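Local coordinates for protein cytochrome b5 reductase 4 (Homo sapiens, PDB 3LF5) that probably passes electrons from NADH, by way of FAD, to the heme of its cytochrome b5 domain, at residues A[16-27]-A[48-59]. Residues are numbered along the deposited sequence; the frame is centred on the assembly and turned at random. Where two conformers were deposited one is given.
Sequences HNKKDDCWICIR and MRAAGSDGTELF. With HEM (protoporphyrin IX containing Fe), chain C.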
loop_
_atom_site.group_PDB
_atom_site.type_symbol
_atom_site.label_atom_id
_atom_site.label_comp_id
_atom_site.label_asym_id
_atom_site.label_seq_id
_atom_site.Cartn_x
_atom_site.Cartn_y
_atom_site.Cartn_z
ATOM N N HIS A 16 5.329 -7.524 3.814
ATOM C CA HIS A 16 5.600 -8.315 2.623
ATOM C C HIS A 16 5.403 -7.448 1.388
ATOM O O HIS A 16 4.475 -7.643 0.588
ATOM C CB HIS A 16 4.704 -9.551 2.629
ATOM C CG HIS A 16 4.847 -10.355 3.868
ATOM N ND1 HIS A 16 5.736 -11.404 3.988
ATOM C CD2 HIS A 16 4.226 -10.249 5.060
ATOM C CE1 HIS A 16 5.651 -11.902 5.209
ATOM N NE2 HIS A 16 4.729 -11.226 5.873
ATOM N N ASN A 17 6.288 -6.462 1.250
ATOM C CA ASN A 17 6.128 -5.413 0.237
ATOM C C ASN A 17 7.336 -5.346 -0.693
ATOM O O ASN A 17 7.588 -4.299 -1.287
ATOM C CB ASN A 17 5.837 -4.050 0.885
ATOM C CG ASN A 17 7.015 -3.534 1.694
ATOM O OD1 ASN A 17 7.928 -4.287 1.999
ATOM N ND2 ASN A 17 6.994 -2.259 2.037
ATOM N N LYS A 18 8.085 -6.453 -0.792
ATOM C CA LYS A 18 9.291 -6.504 -1.614
ATOM C C LYS A 18 9.103 -7.558 -2.677
ATOM O O LYS A 18 8.340 -8.498 -2.491
ATOM C CB LYS A 18 10.523 -6.809 -0.769
ATOM C CG LYS A 18 10.759 -5.864 0.384
ATOM C CD LYS A 18 10.964 -4.441 -0.087
ATOM C CE LYS A 18 11.475 -3.519 1.052
ATOM N NZ LYS A 18 10.598 -3.474 2.262
ATOM N N LYS A 19 9.793 -7.420 -3.792
ATOM C CA LYS A 19 9.583 -8.368 -4.879
ATOM C C LYS A 19 9.761 -9.835 -4.498
ATOM O O LYS A 19 8.963 -10.692 -4.915
ATOM C CB LYS A 19 10.477 -8.014 -6.051
ATOM C CG LYS A 19 10.069 -8.740 -7.310
ATOM C CD LYS A 19 10.861 -8.284 -8.508
ATOM C CE LYS A 19 10.416 -6.924 -8.988
ATOM N NZ LYS A 19 10.971 -6.631 -10.307
ATOM N N ASP A 20 10.762 -10.115 -3.673
ATOM C CA ASP A 20 11.026 -11.482 -3.255
ATOM C C ASP A 20 10.161 -11.954 -2.093
ATOM O O ASP A 20 10.269 -13.126 -1.702
ATOM C CB ASP A 20 12.521 -11.678 -2.912
ATOM C CG ASP A 20 12.960 -10.972 -1.610
ATOM O OD1 ASP A 20 14.043 -11.344 -1.100
ATOM O OD2 ASP A 20 12.295 -10.035 -1.111
ATOM N N ASP A 21 9.331 -11.064 -1.541
ATOM C CA ASP A 21 8.458 -11.389 -0.425
ATOM C C ASP A 21 7.275 -10.437 -0.500
ATOM O O ASP A 21 7.193 -9.428 0.207
ATOM C CB ASP A 21 9.194 -11.263 0.901
ATOM C CG ASP A 21 8.373 -11.738 2.084
ATOM O OD1 ASP A 21 7.280 -12.292 1.900
ATOM O OD2 ASP A 21 8.879 -11.596 3.213
ATOM N N CYS A 22 6.369 -10.767 -1.417
ATOM C CA CYS A 22 5.302 -9.885 -1.832
ATOM C C CYS A 22 3.970 -10.532 -1.572
ATOM O O CYS A 22 3.627 -11.521 -2.223
ATOM C CB CYS A 22 5.397 -9.597 -3.337
ATOM S SG CYS A 22 4.231 -8.355 -3.919
ATOM N N TRP A 23 3.227 -9.999 -0.605
ATOM C CA TRP A 23 1.854 -10.438 -0.379
ATOM C C TRP A 23 0.896 -9.368 -0.889
ATOM O O TRP A 23 1.108 -8.182 -0.706
ATOM C CB TRP A 23 1.552 -10.701 1.100
ATOM C CG TRP A 23 2.291 -11.849 1.737
ATOM C CD1 TRP A 23 3.260 -12.620 1.208
ATOM C CD2 TRP A 23 2.092 -12.301 3.072
ATOM N NE1 TRP A 23 3.663 -13.576 2.121
ATOM C CE2 TRP A 23 2.960 -13.377 3.281
ATOM C CE3 TRP A 23 1.251 -11.908 4.115
ATOM C CZ2 TRP A 23 3.034 -14.047 4.514
ATOM C CZ3 TRP A 23 1.316 -12.575 5.315
ATOM C CH2 TRP A 23 2.205 -13.630 5.509
ATOM N N ILE A 24 -0.213 -9.828 -1.473
ATOM C CA ILE A 24 -1.282 -8.936 -1.903
ATOM C C ILE A 24 -2.608 -9.514 -1.435
ATOM O O ILE A 24 -2.819 -10.733 -1.497
ATOM C CB ILE A 24 -1.304 -8.751 -3.445
ATOM C CG1 ILE A 24 0.013 -8.187 -3.952
ATOM C CG2 ILE A 24 -2.452 -7.903 -3.922
ATOM C CD1 ILE A 24 0.138 -8.122 -5.501
ATOM N N CYS A 25 -3.487 -8.628 -0.978
ATOM C CA CYS A 25 -4.841 -8.987 -0.623
ATOM C C CYS A 25 -5.786 -8.669 -1.779
ATOM O O CYS A 25 -5.753 -7.557 -2.292
ATOM C CB CYS A 25 -5.252 -8.199 0.616
ATOM S SG CYS A 25 -6.992 -8.244 1.012
ATOM N N ILE A 26 -6.585 -9.641 -2.207
ATOM C CA ILE A 26 -7.635 -9.453 -3.187
ATOM C C ILE A 26 -8.935 -9.955 -2.571
ATOM O O ILE A 26 -9.065 -11.120 -2.222
ATOM C CB ILE A 26 -7.375 -10.196 -4.510
ATOM C CG1 ILE A 26 -6.010 -9.828 -5.113
ATOM C CG2 ILE A 26 -8.516 -9.907 -5.498
ATOM C CD1 ILE A 26 -5.903 -8.443 -5.677
ATOM N N ARG A 27 -9.879 -9.037 -2.378
ATOM C CA ARG A 27 -11.200 -9.361 -1.803
ATOM C C ARG A 27 -11.089 -10.185 -0.525
ATOM O O ARG A 27 -11.822 -11.145 -0.307
ATOM C CB ARG A 27 -12.123 -10.027 -2.840
ATOM C CG ARG A 27 -13.092 -9.053 -3.501
ATOM C CD ARG A 27 -13.827 -9.675 -4.681
ATOM N NE ARG A 27 -12.977 -9.703 -5.864
ATOM C CZ ARG A 27 -12.800 -8.669 -6.678
ATOM N NH1 ARG A 27 -13.431 -7.519 -6.455
ATOM N NH2 ARG A 27 -11.983 -8.794 -7.717
ATOM N N MET A 48 3.785 -5.117 -8.554
ATOM C CA MET A 48 4.380 -4.466 -7.390
ATOM C C MET A 48 3.649 -3.213 -6.917
ATOM O O MET A 48 3.843 -2.796 -5.780
ATOM C CB MET A 48 5.842 -4.094 -7.673
ATOM C CG MET A 48 6.768 -5.300 -7.593
ATOM S SD MET A 48 6.911 -6.022 -5.939
ATOM C CE MET A 48 7.658 -4.677 -5.005
ATOM N N ARG A 49 2.795 -2.608 -7.749
ATOM C CA ARG A 49 1.996 -1.479 -7.315
ATOM C C ARG A 49 1.141 -1.846 -6.119
ATOM O O ARG A 49 0.781 -0.965 -5.334
ATOM C CB ARG A 49 1.098 -0.987 -8.441
ATOM C CG ARG A 49 1.877 -0.362 -9.590
ATOM C CD ARG A 49 0.959 -0.075 -10.728
ATOM N NE ARG A 49 0.053 1.015 -10.406
ATOM C CZ ARG A 49 -0.966 1.379 -11.168
ATOM N NH1 ARG A 49 -1.211 0.754 -12.311
ATOM N NH2 ARG A 49 -1.742 2.369 -10.775
ATOM N N ALA A 50 0.807 -3.130 -5.973
ATOM C CA ALA A 50 -0.058 -3.607 -4.895
ATOM C C ALA A 50 0.721 -4.301 -3.788
ATOM O O ALA A 50 0.122 -4.822 -2.871
ATOM C CB ALA A 50 -1.162 -4.537 -5.437
ATOM N N ALA A 51 2.052 -4.277 -3.823
ATOM C CA ALA A 51 2.852 -5.041 -2.866
ATOM C C ALA A 51 2.540 -4.644 -1.427
ATOM O O ALA A 51 2.525 -3.458 -1.088
ATOM C CB ALA A 51 4.331 -4.816 -3.143
ATOM N N GLY A 52 2.279 -5.629 -0.578
ATOM C CA GLY A 52 2.030 -5.376 0.814
ATOM C C GLY A 52 0.751 -4.622 1.074
ATOM O O GLY A 52 0.650 -3.925 2.082
ATOM N N SER A 53 -0.235 -4.746 0.190
ATOM C CA SER A 53 -1.447 -3.928 0.296
ATOM C C SER A 53 -2.658 -4.665 -0.211
ATOM O O SER A 53 -2.575 -5.763 -0.774
ATOM C CB SER A 53 -1.309 -2.647 -0.535
ATOM O OG SER A 53 -1.637 -2.893 -1.885
ATOM N N ASP A 54 -3.809 -4.014 -0.070
ATOM C CA ASP A 54 -5.014 -4.483 -0.716
ATOM C C ASP A 54 -5.003 -4.051 -2.172
ATOM O O ASP A 54 -5.110 -2.853 -2.496
ATOM C CB ASP A 54 -6.252 -3.953 0.004
ATOM C CG ASP A 54 -7.481 -4.708 -0.368
ATOM O OD1 ASP A 54 -7.875 -4.617 -1.542
ATOM O OD2 ASP A 54 -8.028 -5.417 0.503
ATOM N N GLY A 55 -4.889 -5.047 -3.039
ATOM C CA GLY A 55 -4.829 -4.836 -4.471
ATOM C C GLY A 55 -6.144 -4.898 -5.202
ATOM O O GLY A 55 -6.157 -4.849 -6.411
ATOM N N THR A 56 -7.253 -4.990 -4.471
ATOM C CA THR A 56 -8.537 -5.231 -5.095
ATOM C C THR A 56 -8.909 -4.150 -6.106
ATOM O O THR A 56 -9.355 -4.453 -7.218
ATOM C CB THR A 56 -9.651 -5.321 -4.026
ATOM O OG1 THR A 56 -9.273 -6.314 -3.068
ATOM C CG2 THR A 56 -10.985 -5.730 -4.656
ATOM N N GLU A 57 -8.755 -2.890 -5.726
ATOM C CA GLU A 57 -9.119 -1.795 -6.653
ATOM C C GLU A 57 -8.270 -1.785 -7.905
ATOM O O GLU A 57 -8.792 -1.653 -9.006
ATOM C CB GLU A 57 -9.047 -0.430 -5.965
ATOM C CG GLU A 57 -9.651 0.749 -6.700
ATOM C CD GLU A 57 -9.628 2.009 -5.838
ATOM O OE1 GLU A 57 -9.521 3.112 -6.405
ATOM O OE2 GLU A 57 -9.687 1.886 -4.587
ATOM N N LEU A 58 -6.959 -1.936 -7.747
ATOM C CA LEU A 58 -6.087 -1.996 -8.906
ATOM C C LEU A 58 -6.479 -3.180 -9.803
ATOM O O LEU A 58 -6.540 -3.048 -11.025
ATOM C CB LEU A 58 -4.628 -2.126 -8.475
ATOM C CG LEU A 58 -3.980 -0.860 -7.906
ATOM C CD1 LEU A 58 -2.640 -1.183 -7.221
ATOM C CD2 LEU A 58 -3.785 0.183 -9.015
ATOM N N PHE A 59 -6.682 -4.338 -9.186
ATOM C CA PHE A 59 -7.036 -5.562 -9.918
ATOM C C PHE A 59 -8.329 -5.335 -10.721
ATOM O O PHE A 59 -8.429 -5.710 -11.892
ATOM C CB PHE A 59 -7.210 -6.702 -8.893
ATOM C CG PHE A 59 -7.531 -8.055 -9.484
ATOM C CD1 PHE A 59 -6.524 -8.965 -9.740
ATOM C CD2 PHE A 59 -8.833 -8.410 -9.807
ATOM C CE1 PHE A 59 -6.828 -10.217 -10.290
ATOM C CE2 PHE A 59 -9.134 -9.629 -10.363
ATOM C CZ PHE A 59 -8.114 -10.524 -10.609
HETATM C CHA HEM C . -2.739 -8.689 -17.353
HETATM C CHB HEM C . -1.943 -5.187 -14.100
HETATM C CHC HEM C . -2.702 -8.285 -10.520
HETATM C CHD HEM C . -3.300 -11.817 -13.727
HETATM C C1A HEM C . -2.459 -7.485 -16.767
HETATM C C2A HEM C . -2.205 -6.250 -17.449
HETATM C C3A HEM C . -1.974 -5.295 -16.570
HETATM C C4A HEM C . -2.076 -5.894 -15.265
HETATM C CMA HEM C . -1.683 -3.800 -16.834
HETATM C CAA HEM C . -2.227 -6.097 -18.964
HETATM C CBA HEM C . -3.646 -5.630 -19.238
HETATM C CGA HEM C . -3.825 -5.073 -20.604
HETATM O O1A HEM C . -5.027 -4.996 -20.944
HETATM O O2A HEM C . -2.827 -4.737 -21.313
HETATM C C1B HEM C . -2.144 -5.691 -12.845
HETATM C C2B HEM C . -2.083 -4.945 -11.608
HETATM C C3B HEM C . -2.291 -5.800 -10.614
HETATM C C4B HEM C . -2.502 -7.116 -11.195
HETATM C CMB HEM C . -1.813 -3.438 -11.499
HETATM C CAB HEM C . -2.324 -5.446 -9.111
HETATM C CBB HEM C . -3.195 -6.033 -8.282
HETATM C C1C HEM C . -2.841 -9.523 -11.078
HETATM C C2C HEM C . -2.947 -10.794 -10.398
HETATM C C3C HEM C . -3.115 -11.731 -11.319
HETATM C C4C HEM C . -3.117 -11.115 -12.589
HETATM C CMC HEM C . -2.893 -11.024 -8.891
HETATM C CAC HEM C . -3.268 -13.246 -11.182
HETATM C CBC HEM C . -3.985 -13.756 -10.202
HETATM C C1D HEM C . -3.339 -11.292 -14.977
HETATM C C2D HEM C . -3.798 -12.014 -16.127
HETATM C C3D HEM C . -3.615 -11.045 -17.275
HETATM C C4D HEM C . -3.071 -9.838 -16.694
HETATM C CMD HEM C . -4.339 -13.454 -16.151
HETATM C CAD HEM C . -4.011 -11.310 -18.731
HETATM C CBD HEM C . -5.531 -11.141 -18.893
HETATM C CGD HEM C . -5.829 -11.431 -20.355
HETATM O O1D HEM C . -5.423 -12.505 -20.859
HETATM O O2D HEM C . -6.458 -10.557 -21.001
HETATM N NA HEM C . -2.358 -7.236 -15.411
HETATM N NB HEM C . -2.403 -7.011 -12.571
HETATM N NC HEM C . -2.955 -9.762 -12.431
HETATM N ND HEM C . -2.930 -10.033 -15.326
HETATM FE FE HEM C . -2.674 -8.534 -13.916
#
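The Arg27 side chain crosses that of Thr56 at about a right angle, and in the conformer given CG2 of Thr56 lies over one guanidinium face, 3.5 Å from Arg27 NH1. Phe59 CD2 lies at the guanidinium edge, 3.8 Å from Arg27 NH2, the two planes 72° apart. Arg27 NH2 also forms a salt bridge with Asp60. Thr56 OG1 sits beside its own backbone N (chi1 -54°). There Thr56 OG1 accepts an almost straight bond from Arg27 N at 2.9 Å and donates to Asp54 OD1 at 2.7 Å. The same carboxylate oxygen takes Thr56 N in an Asx turn. An alanine here is likely to leave Arg27 N without its acceptor, Asp54 OD1 without one donor and the guanidinium face without its methyl cover. Ile26 CD1 packs on Phe59 CB (3.9 Å) and on Gly55, where a side chain would clash with Ile24 CG2. Cys25 pairs in parallel with Asp54, its N bonding Ser53 O (3.0 Å) and its O taking Gly55 N. At the other end, Cys22 SG meets Ala51 CB at 3.6 Å, and Met48 curls its CE over Asn17 O. Ala50 CB and the Phe59 ring edge both touch the heme. Strand 21-26 thus backs one wall of the heme pocket of a cytochrome b5 fold.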